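Local coordinates for protein endo-beta-1,2-glucanase (Talaromyces funiculosus, PDB 6IMV) that hydrolyses internal beta-1,2-glucosidic linkages of beta-1,2-glucans as a fungal endo-acting glycoside hydrolase, at residues R129-L141 and I223-Y237. Residues are numbered along the deposited sequence; the frame is centred on the assembly and turned at random.
With NAG (2-acetamido-2-deoxy-beta-D-glucopyranose), chain G; NAG (2-acetamido-2-deoxy-beta-D-glucopyranose), chain F.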
# COMPACT_ATOMS: atom_id res chain seq x y z
N ARG A 129 -8.05 -20.18 -11.80
CA ARG A 129 -9.26 -20.92 -11.39
C ARG A 129 -10.40 -19.94 -11.10
O ARG A 129 -11.56 -20.19 -11.43
CB ARG A 129 -8.99 -21.80 -10.15
CG ARG A 129 -8.07 -22.99 -10.39
CD ARG A 129 -8.13 -24.00 -9.25
NE ARG A 129 -7.88 -23.43 -7.92
CZ ARG A 129 -6.68 -23.19 -7.40
NH1 ARG A 129 -5.58 -23.46 -8.09
NH2 ARG A 129 -6.57 -22.70 -6.17
N PHE A 130 -10.07 -18.80 -10.47
CA PHE A 130 -11.06 -17.77 -10.18
C PHE A 130 -11.62 -17.19 -11.48
O PHE A 130 -12.83 -16.97 -11.60
CB PHE A 130 -10.45 -16.64 -9.34
CG PHE A 130 -11.45 -15.55 -9.02
CD1 PHE A 130 -12.42 -15.74 -8.05
CD2 PHE A 130 -11.43 -14.35 -9.72
CE1 PHE A 130 -13.34 -14.75 -7.77
CE2 PHE A 130 -12.36 -13.35 -9.44
CZ PHE A 130 -13.31 -13.55 -8.46
N ASN A 131 -10.74 -16.89 -12.44
CA ASN A 131 -11.14 -16.33 -13.72
C ASN A 131 -12.10 -17.29 -14.45
O ASN A 131 -13.08 -16.87 -15.05
CB ASN A 131 -9.92 -16.01 -14.58
CG ASN A 131 -10.29 -15.53 -15.96
OD1 ASN A 131 -11.03 -14.55 -16.11
ND2 ASN A 131 -9.77 -16.21 -16.97
N GLU A 132 -11.78 -18.59 -14.39
CA GLU A 132 -12.55 -19.65 -15.03
C GLU A 132 -13.97 -19.71 -14.45
O GLU A 132 -14.92 -19.82 -15.19
CB GLU A 132 -11.85 -20.99 -14.83
CG GLU A 132 -12.46 -22.11 -15.63
CD GLU A 132 -11.65 -23.39 -15.53
OE1 GLU A 132 -11.77 -24.22 -16.46
OE2 GLU A 132 -10.91 -23.54 -14.53
N THR A 133 -14.08 -19.67 -13.12
CA THR A 133 -15.36 -19.77 -12.42
C THR A 133 -16.14 -18.45 -12.50
O THR A 133 -17.37 -18.46 -12.59
CB THR A 133 -15.15 -20.18 -10.95
OG1 THR A 133 -14.42 -21.41 -10.95
CG2 THR A 133 -16.45 -20.36 -10.19
N TYR A 134 -15.42 -17.32 -12.47
CA TYR A 134 -16.05 -15.97 -12.46
C TYR A 134 -15.48 -15.13 -13.61
O TYR A 134 -14.82 -14.11 -13.39
CB TYR A 134 -15.86 -15.29 -11.10
CG TYR A 134 -16.28 -16.10 -9.91
CD1 TYR A 134 -17.59 -16.09 -9.45
CD2 TYR A 134 -15.38 -16.92 -9.24
CE1 TYR A 134 -17.98 -16.84 -8.36
CE2 TYR A 134 -15.75 -17.66 -8.14
CZ TYR A 134 -17.06 -17.63 -7.69
OH TYR A 134 -17.43 -18.38 -6.61
N PRO A 135 -15.74 -15.52 -14.88
CA PRO A 135 -15.16 -14.81 -16.03
C PRO A 135 -15.65 -13.36 -16.18
O PRO A 135 -14.99 -12.57 -16.84
CB PRO A 135 -15.58 -15.70 -17.21
CG PRO A 135 -16.86 -16.37 -16.74
CD PRO A 135 -16.60 -16.65 -15.28
N GLY A 136 -16.79 -13.03 -15.56
CA GLY A 136 -17.39 -11.69 -15.62
C GLY A 136 -16.49 -10.60 -15.05
O GLY A 136 -16.67 -9.41 -15.37
N PHE A 137 -15.54 -10.97 -14.19
CA PHE A 137 -14.59 -10.01 -13.59
C PHE A 137 -13.52 -9.59 -14.60
O PHE A 137 -12.75 -8.68 -14.31
CB PHE A 137 -13.96 -10.59 -12.32
CG PHE A 137 -14.89 -10.56 -11.14
CD1 PHE A 137 -15.22 -9.35 -10.53
CD2 PHE A 137 -15.52 -11.71 -10.69
CE1 PHE A 137 -16.10 -9.31 -9.47
CE2 PHE A 137 -16.41 -11.67 -9.64
CZ PHE A 137 -16.70 -10.47 -9.02
N GLY A 138 -13.45 -10.27 -15.75
CA GLY A 138 -12.53 -9.92 -16.85
C GLY A 138 -11.06 -9.97 -16.43
O GLY A 138 -10.26 -9.24 -16.99
N GLY A 139 -10.72 -10.83 -15.46
CA GLY A 139 -9.34 -11.06 -15.02
C GLY A 139 -8.91 -10.18 -13.85
O GLY A 139 -7.78 -10.29 -13.37
N PHE A 140 -9.82 -9.32 -13.38
CA PHE A 140 -9.64 -8.49 -12.21
C PHE A 140 -10.17 -9.23 -10.99
O PHE A 140 -10.88 -10.23 -11.12
CB PHE A 140 -10.39 -7.16 -12.40
CG PHE A 140 -9.89 -6.34 -13.56
CD1 PHE A 140 -8.74 -5.57 -13.44
CD2 PHE A 140 -10.57 -6.32 -14.77
CE1 PHE A 140 -8.29 -4.80 -14.50
CE2 PHE A 140 -10.11 -5.55 -15.82
CZ PHE A 140 -8.97 -4.79 -15.69
N LEU A 141 -9.82 -8.72 -9.80
CA LEU A 141 -10.23 -9.35 -8.54
C LEU A 141 -11.13 -8.41 -7.75
O LEU A 141 -10.79 -7.24 -7.54
CB LEU A 141 -8.99 -9.70 -7.71
CG LEU A 141 -8.00 -10.67 -8.33
CD1 LEU A 141 -6.81 -10.87 -7.40
CD2 LEU A 141 -8.66 -12.01 -8.65
N ILE A 223 -21.38 -5.50 -12.19
CA ILE A 223 -21.41 -6.52 -13.22
C ILE A 223 -22.80 -7.16 -13.19
O ILE A 223 -23.27 -7.51 -12.14
CB ILE A 223 -20.30 -7.57 -12.95
CG1 ILE A 223 -18.94 -6.92 -12.71
CG2 ILE A 223 -20.26 -8.60 -14.07
CD1 ILE A 223 -17.88 -7.89 -12.24
N LYS A 224 -23.44 -7.31 -14.35
CA LYS A 224 -24.76 -7.94 -14.38
C LYS A 224 -24.68 -9.32 -13.73
O LYS A 224 -25.44 -9.63 -12.85
CB LYS A 224 -25.31 -8.07 -15.80
CG LYS A 224 -26.69 -8.71 -15.87
CD LYS A 224 -27.72 -7.93 -15.08
CE LYS A 224 -29.15 -8.35 -15.37
NZ LYS A 224 -29.66 -7.67 -16.57
N ASN A 225 -23.73 -10.15 -14.19
CA ASN A 225 -23.59 -11.50 -13.68
C ASN A 225 -22.15 -11.99 -13.89
O ASN A 225 -21.73 -12.28 -15.00
CB ASN A 225 -24.66 -12.40 -14.29
CG ASN A 225 -24.69 -13.79 -13.69
OD1 ASN A 225 -23.70 -14.24 -13.10
ND2 ASN A 225 -25.81 -14.49 -13.85
N GLN A 226 -21.42 -12.10 -12.77
CA GLN A 226 -20.01 -12.53 -12.71
C GLN A 226 -19.80 -13.92 -13.34
O GLN A 226 -18.68 -14.26 -13.74
CB GLN A 226 -19.54 -12.52 -11.25
CG GLN A 226 -20.30 -13.47 -10.33
CD GLN A 226 -20.10 -13.17 -8.86
OE1 GLN A 226 -19.52 -12.16 -8.47
NE2 GLN A 226 -20.60 -14.06 -8.03
N SER A 227 -20.86 -14.73 -13.43
CA SER A 227 -20.77 -16.06 -14.02
C SER A 227 -20.72 -15.99 -15.55
O SER A 227 -20.28 -16.94 -16.18
CB SER A 227 -21.89 -16.96 -13.55
OG SER A 227 -21.79 -17.16 -12.16
N LEU A 228 -21.17 -14.87 -16.14
CA LEU A 228 -21.19 -14.71 -17.60
C LEU A 228 -19.85 -14.17 -18.08
O LEU A 228 -19.32 -13.24 -17.48
CB LEU A 228 -22.31 -13.76 -18.01
CG LEU A 228 -23.73 -14.16 -17.62
CD1 LEU A 228 -24.73 -13.11 -18.09
CD2 LEU A 228 -24.09 -15.53 -18.18
N PRO A 229 -19.27 -14.72 -19.18
CA PRO A 229 -18.12 -14.12 -19.85
C PRO A 229 -18.29 -12.61 -20.10
O PRO A 229 -19.44 -12.12 -20.15
CB PRO A 229 -18.04 -14.88 -21.18
CG PRO A 229 -18.60 -16.25 -20.87
CD PRO A 229 -19.67 -16.00 -19.81
N VAL A 230 -17.16 -11.92 -20.27
CA VAL A 230 -17.13 -10.47 -20.37
C VAL A 230 -18.01 -10.03 -21.54
O VAL A 230 -18.72 -9.02 -21.44
CB VAL A 230 -15.69 -9.92 -20.54
CG1 VAL A 230 -15.70 -8.42 -20.80
CG2 VAL A 230 -14.81 -10.23 -19.34
N TYR A 231 -17.97 -10.79 -22.65
CA TYR A 231 -18.69 -10.41 -23.88
C TYR A 231 -19.87 -11.36 -24.14
O TYR A 231 -20.34 -11.47 -25.27
CB TYR A 231 -17.71 -10.32 -25.05
CG TYR A 231 -16.65 -9.27 -24.84
CD1 TYR A 231 -16.96 -7.92 -24.95
CD2 TYR A 231 -15.34 -9.60 -24.49
CE1 TYR A 231 -16.01 -6.94 -24.73
CE2 TYR A 231 -14.38 -8.63 -24.27
CZ TYR A 231 -14.71 -7.29 -24.39
OH TYR A 231 -13.78 -6.32 -24.18
N HIS A 232 -20.39 -12.02 -23.09
CA HIS A 232 -21.66 -12.72 -23.23
C HIS A 232 -22.72 -11.70 -23.65
O HIS A 232 -22.69 -10.56 -23.19
CB HIS A 232 -22.03 -13.45 -21.94
CG HIS A 232 -23.20 -14.36 -22.08
ND1 HIS A 232 -24.51 -13.89 -22.03
CD2 HIS A 232 -23.28 -15.70 -22.21
CE1 HIS A 232 -25.34 -14.91 -22.14
NE2 HIS A 232 -24.61 -16.03 -22.25
N PRO A 233 -23.65 -12.05 -24.57
CA PRO A 233 -24.62 -11.09 -25.09
C PRO A 233 -25.48 -10.38 -24.02
O PRO A 233 -25.98 -9.30 -24.29
CB PRO A 233 -25.53 -11.93 -26.00
CG PRO A 233 -24.65 -13.09 -26.44
CD PRO A 233 -23.76 -13.37 -25.23
N GLU A 234 -25.61 -10.99 -22.84
CA GLU A 234 -26.41 -10.46 -21.74
C GLU A 234 -25.57 -9.72 -20.69
O GLU A 234 -26.13 -9.07 -19.79
CB GLU A 234 -27.16 -11.59 -21.04
CG GLU A 234 -28.27 -12.18 -21.88
CD GLU A 234 -29.00 -13.28 -21.15
OE1 GLU A 234 -28.48 -14.41 -21.13
OE2 GLU A 234 -30.06 -12.99 -20.56
N GLN A 235 -24.24 -9.82 -20.78
CA GLN A 235 -23.38 -9.20 -19.77
C GLN A 235 -23.44 -7.68 -19.93
O GLN A 235 -23.48 -7.18 -21.05
CB GLN A 235 -21.94 -9.70 -19.91
CG GLN A 235 -20.99 -9.16 -18.85
CD GLN A 235 -21.30 -9.75 -17.50
OE1 GLN A 235 -22.22 -9.30 -16.80
NE2 GLN A 235 -20.53 -10.76 -17.13
N THR A 236 -23.45 -6.96 -18.81
CA THR A 236 -23.31 -5.50 -18.82
C THR A 236 -22.40 -5.07 -17.66
O THR A 236 -22.26 -5.78 -16.64
CB THR A 236 -24.65 -4.77 -18.71
OG1 THR A 236 -25.13 -4.96 -17.38
CG2 THR A 236 -25.69 -5.24 -19.70
N TYR A 237 -21.80 -3.89 -17.84
CA TYR A 237 -21.00 -3.22 -16.82
C TYR A 237 -21.49 -1.78 -16.69
O TYR A 237 -21.76 -1.13 -17.67
CB TYR A 237 -19.52 -3.31 -17.21
CG TYR A 237 -19.01 -4.73 -17.34
CD1 TYR A 237 -18.58 -5.44 -16.23
CD2 TYR A 237 -18.97 -5.36 -18.58
CE1 TYR A 237 -18.12 -6.74 -16.34
CE2 TYR A 237 -18.52 -6.67 -18.70
CZ TYR A 237 -18.09 -7.36 -17.58
OH TYR A 237 -17.63 -8.65 -17.68
C1 NAG G . -25.94 -15.85 -13.36
C2 NAG G . -27.36 -16.24 -12.95
C3 NAG G . -27.43 -17.73 -12.59
C4 NAG G . -26.83 -18.60 -13.68
C5 NAG G . -25.42 -18.11 -14.03
C6 NAG G . -24.86 -18.89 -15.20
C7 NAG G . -28.67 -14.55 -11.76
C8 NAG G . -28.90 -13.88 -10.44
N2 NAG G . -27.73 -15.50 -11.76
O3 NAG G . -28.79 -18.09 -12.41
O4 NAG G . -26.71 -19.96 -13.24
O5 NAG G . -25.48 -16.73 -14.39
O6 NAG G . -25.77 -18.80 -16.30
O7 NAG G . -29.28 -14.25 -12.78
C1 NAG F . -10.04 -15.87 -18.33
C2 NAG F . -8.88 -16.24 -19.22
C3 NAG F . -9.25 -15.94 -20.67
C4 NAG F . -10.55 -16.63 -21.06
C5 NAG F . -11.60 -16.24 -20.04
C6 NAG F . -12.97 -16.85 -20.31
C7 NAG F . -6.53 -15.97 -18.59
C8 NAG F . -5.49 -14.96 -18.20
N2 NAG F . -7.73 -15.47 -18.83
O3 NAG F . -8.18 -16.36 -21.50
O4 NAG F . -10.97 -16.21 -22.36
O5 NAG F . -11.14 -16.65 -18.76
O6 NAG F . -13.00 -18.12 -19.65
O7 NAG F . -6.27 -17.14 -18.70
O HOH W 1 -19.72 -18.29 -11.27
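G136, in the 3-10 turn 135-137 that follows helix 112-133, is held by Q226 near the start of 223-237 and Y237 at its end. The N225-L228 type I turn is reinforced by an Asx turn, N225 OD1 accepting from S227 N at 2.9 Å. Two hydrogen bonds cross: G136 N gives to Q226 O at 2.9 Å (N-H...O angle 150°). Y237 OH gives to G136 O at 2.6 Å, with that oxygen at the tyrosine ring's edge. A water joins T133 O to S227 OG.

F137 carries one apolar patch; P135 CG on P229 CD and V230 CG2, a tight 3.4 Å from G138 CA, carry others. I223 CD1 lies 3.5 Å from F137 CD1, the side chains crossing at about a right angle, while Q226 CB is 3.6 Å from F137 CE2. Chi1 of 62° sets Q226 CG between its backbone N and carbonyl carbon, and the extended chain runs past the near rims of the Y134 and F137 rings; N158 OD1 accepts from its NE2. An alanine at F137 would remove the ring and is likely to leave I223 CD1 and one flank of Q226 without their packing partner.

N131 and N225 both carry N-linked glycans. Q235, its NE2 3.6 Å from G136 CA, holds N225 through paired bonds: N225 N meets OE1 on an in-plane lone pair, and NE2 reaches N225 O at 2.9 Å.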